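PDB 1NI3: YchF GTP-binding protein from Schizosaccharomyces pombe, which hydrolyses ATP, and GTP less efficiently, as an Obg-family P-loop NTPase, and negatively regulates the G2/M transition of the cell cycle. Local coordinates for residues A[103-108]-A[148-153]. Sequence-based numbering, arbitrary orientation.
Sequences VGLGNA and VDELLI
The probable switch II loop of this Obg-family P-loop NTPase, which leads into helix 107-113, is bonded to helix 140-168, the first helix of the helical insertion, through the carboxylate of E150, which accepts the consecutive backbone amides of L105 and G106. E150 leaves its helix with an extended chain (chi1 166°), and the two methylenes of a glutamate carry the carboxylate across to the loop. OE1 accepts the N-H of L105, nearly in line with it; the modelled 2.5 Å from N to OE1 is shorter than expected and doubtful at this resolution. OE2 takes the N-H of G106 at 2.8 Å through its syn lone pair, with a more bent angle of 153°. Two bonds to two oxygens fix the rotation of the carboxylate, and its negative charge probably suits a site where two successive peptide N-H groups face it.

Both glycines fit their places. At G104 a side chain would probably crowd the carboxylate; G106, at the N-cap position of helix 107-113, has a positive phi (103°) at which a CB would jam against the preceding carbonyl. L105 between them turns its aliphatic chain past the carboxylate. L105, E150 and L151 all touch L110 of helix 107-113. Cutting E150 back to an alanine would remove both acceptor oxygens and is likely to leave the N-H groups of L105 and G106 without their shared mate, the loop less firmly tied to the helix. L105 lies near K33 of the predicted ATP site. One carboxylate thus joins the base of the YchF-family helical insertion to a loop that, following the DxxG-type sequence after strand 81-90, is probably switch II of the P-loop GTPase fold.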
ATOM      1  N   VAL A 103      -5.043 -20.900 -15.315  1.00 75.48           N
ATOM      2  CA  VAL A 103      -3.634 -21.014 -14.965  1.00 70.48           C
ATOM      3  C   VAL A 103      -3.166 -19.920 -14.013  1.00 67.16           C
ATOM      4  O   VAL A 103      -2.189 -20.099 -13.285  1.00 66.78           O
ATOM      5  CB  VAL A 103      -2.756 -20.953 -16.230  1.00 71.94           C
ATOM      6  CG1 VAL A 103      -2.986 -22.179 -17.097  1.00 70.10           C
ATOM      7  CG2 VAL A 103      -3.073 -19.683 -17.006  1.00 73.15           C
ATOM      8  N   GLY A 104      -3.871 -18.795 -14.019  1.00 63.14           N
ATOM      9  CA  GLY A 104      -3.501 -17.688 -13.163  1.00 58.81           C
ATOM     10  C   GLY A 104      -4.249 -17.586 -11.846  1.00 56.38           C
ATOM     11  O   GLY A 104      -4.413 -18.565 -11.121  1.00 54.46           O
ATOM     12  N   LEU A 105      -4.713 -16.377 -11.551  1.00 54.66           N
ATOM     13  CA  LEU A 105      -5.427 -16.081 -10.316  1.00 54.64           C
ATOM     14  C   LEU A 105      -6.919 -16.364 -10.402  1.00 55.08           C
ATOM     15  O   LEU A 105      -7.541 -16.784  -9.424  1.00 53.38           O
ATOM     16  CB  LEU A 105      -5.213 -14.611  -9.952  1.00 55.51           C
ATOM     17  CG  LEU A 105      -3.765 -14.157  -9.734  1.00 55.26           C
ATOM     18  CD1 LEU A 105      -3.687 -12.646  -9.862  1.00 52.67           C
ATOM     19  CD2 LEU A 105      -3.257 -14.624  -8.371  1.00 52.90           C
ATOM     20  N   GLY A 106      -7.498 -16.111 -11.568  1.00 54.49           N
ATOM     21  CA  GLY A 106      -8.919 -16.346 -11.729  1.00 56.25           C
ATOM     22  C   GLY A 106      -9.704 -15.057 -11.684  1.00 57.34           C
ATOM     23  O   GLY A 106      -9.207 -14.027 -11.244  1.00 60.10           O
ATOM     24  N   ASN A 107     -10.950 -15.129 -12.131  1.00 58.92           N
ATOM     25  CA  ASN A 107     -11.830 -13.975 -12.165  1.00 59.06           C
ATOM     26  C   ASN A 107     -12.370 -13.619 -10.796  1.00 56.90           C
ATOM     27  O   ASN A 107     -12.620 -12.456 -10.509  1.00 58.52           O
ATOM     28  CB  ASN A 107     -12.987 -14.248 -13.119  1.00 64.42           C
ATOM     29  CG  ASN A 107     -13.110 -13.196 -14.190  1.00 68.76           C
ATOM     30  OD1 ASN A 107     -13.451 -12.050 -13.905  1.00 73.56           O
ATOM     31  ND2 ASN A 107     -12.837 -13.578 -15.434  1.00 68.26           N
ATOM     32  N   ALA A 108     -12.565 -14.620  -9.954  1.00 55.70           N
ATOM     33  CA  ALA A 108     -13.088 -14.357  -8.620  1.00 54.56           C
ATOM     34  C   ALA A 108     -12.028 -13.647  -7.782  1.00 53.85           C
ATOM     35  O   ALA A 108     -12.276 -12.581  -7.210  1.00 51.62           O
ATOM     36  CB  ALA A 108     -13.499 -15.658  -7.945  1.00 54.20           C
ATOM     37  N   VAL A 148       1.060 -10.965 -14.413  1.00 48.70           N
ATOM     38  CA  VAL A 148       1.068  -9.742 -15.203  1.00 47.96           C
ATOM     39  C   VAL A 148       0.131  -9.880 -16.397  1.00 48.31           C
ATOM     40  O   VAL A 148      -0.825  -9.117 -16.545  1.00 47.29           O
ATOM     41  CB  VAL A 148       2.456  -9.441 -15.756  1.00 48.92           C
ATOM     42  CG1 VAL A 148       2.497  -8.015 -16.249  1.00 49.72           C
ATOM     43  CG2 VAL A 148       3.505  -9.697 -14.700  1.00 51.60           C
ATOM     44  N   ASP A 149       0.422 -10.859 -17.251  1.00 48.79           N
ATOM     45  CA  ASP A 149      -0.366 -11.100 -18.456  1.00 48.06           C
ATOM     46  C   ASP A 149      -1.841 -11.242 -18.137  1.00 44.74           C
ATOM     47  O   ASP A 149      -2.695 -10.748 -18.881  1.00 44.53           O
ATOM     48  CB  ASP A 149       0.147 -12.343 -19.172  1.00 52.16           C
ATOM     49  CG  ASP A 149       1.590 -12.206 -19.567  1.00 57.72           C
ATOM     50  OD1 ASP A 149       1.925 -11.204 -20.244  1.00 60.19           O
ATOM     51  OD2 ASP A 149       2.392 -13.089 -19.195  1.00 61.39           O
ATOM     52  N   GLU A 150      -2.149 -11.913 -17.034  1.00 39.31           N
ATOM     53  CA  GLU A 150      -3.544 -12.057 -16.651  1.00 38.29           C
ATOM     54  C   GLU A 150      -4.077 -10.653 -16.386  1.00 38.24           C
ATOM     55  O   GLU A 150      -5.119 -10.276 -16.920  1.00 40.36           O
ATOM     56  CB  GLU A 150      -3.681 -12.948 -15.404  1.00 36.68           C
ATOM     57  CG  GLU A 150      -5.054 -12.881 -14.740  1.00 38.74           C
ATOM     58  CD  GLU A 150      -5.304 -14.029 -13.769  1.00 42.74           C
ATOM     59  OE1 GLU A 150      -4.325 -14.522 -13.169  1.00 42.06           O
ATOM     60  OE2 GLU A 150      -6.475 -14.440 -13.597  1.00 43.55           O
ATOM     61  N   LEU A 151      -3.354  -9.864 -15.594  1.00 35.82           N
ATOM     62  CA  LEU A 151      -3.833  -8.520 -15.301  1.00 37.06           C
ATOM     63  C   LEU A 151      -4.011  -7.702 -16.577  1.00 39.16           C
ATOM     64  O   LEU A 151      -5.052  -7.074 -16.789  1.00 37.88           O
ATOM     65  CB  LEU A 151      -2.894  -7.796 -14.325  1.00 35.55           C
ATOM     66  CG  LEU A 151      -2.732  -8.479 -12.964  1.00 33.96           C
ATOM     67  CD1 LEU A 151      -2.020  -7.544 -12.019  1.00 29.39           C
ATOM     68  CD2 LEU A 151      -4.090  -8.876 -12.396  1.00 34.31           C
ATOM     69  N   LEU A 152      -3.002  -7.723 -17.438  1.00 41.19           N
ATOM     70  CA  LEU A 152      -3.072  -6.982 -18.691  1.00 43.51           C
ATOM     71  C   LEU A 152      -4.300  -7.377 -19.504  1.00 46.10           C
ATOM     72  O   LEU A 152      -5.021  -6.506 -20.005  1.00 48.16           O
ATOM     73  CB  LEU A 152      -1.824  -7.234 -19.514  1.00 41.20           C
ATOM     74  CG  LEU A 152      -0.629  -6.577 -18.855  1.00 39.22           C
ATOM     75  CD1 LEU A 152       0.635  -7.008 -19.559  1.00 40.51           C
ATOM     76  CD2 LEU A 152      -0.806  -5.059 -18.889  1.00 36.66           C
ATOM     77  N   ILE A 153      -4.550  -8.677 -19.638  1.00 45.01           N
ATOM     78  CA  ILE A 153      -5.710  -9.094 -20.399  1.00 46.07           C
ATOM     79  C   ILE A 153      -6.974  -8.470 -19.840  1.00 45.26           C
ATOM     80  O   ILE A 153      -7.738  -7.835 -20.580  1.00 43.93           O
ATOM     81  CB  ILE A 153      -5.838 -10.609 -20.416  1.00 49.61           C
ATOM     82  CG1 ILE A 153      -4.604 -11.215 -21.076  1.00 52.68           C
ATOM     83  CG2 ILE A 153      -7.059 -11.018 -21.234  1.00 47.64           C
ATOM     84  CD1 ILE A 153      -4.435 -10.758 -22.521  1.00 56.05           C
TER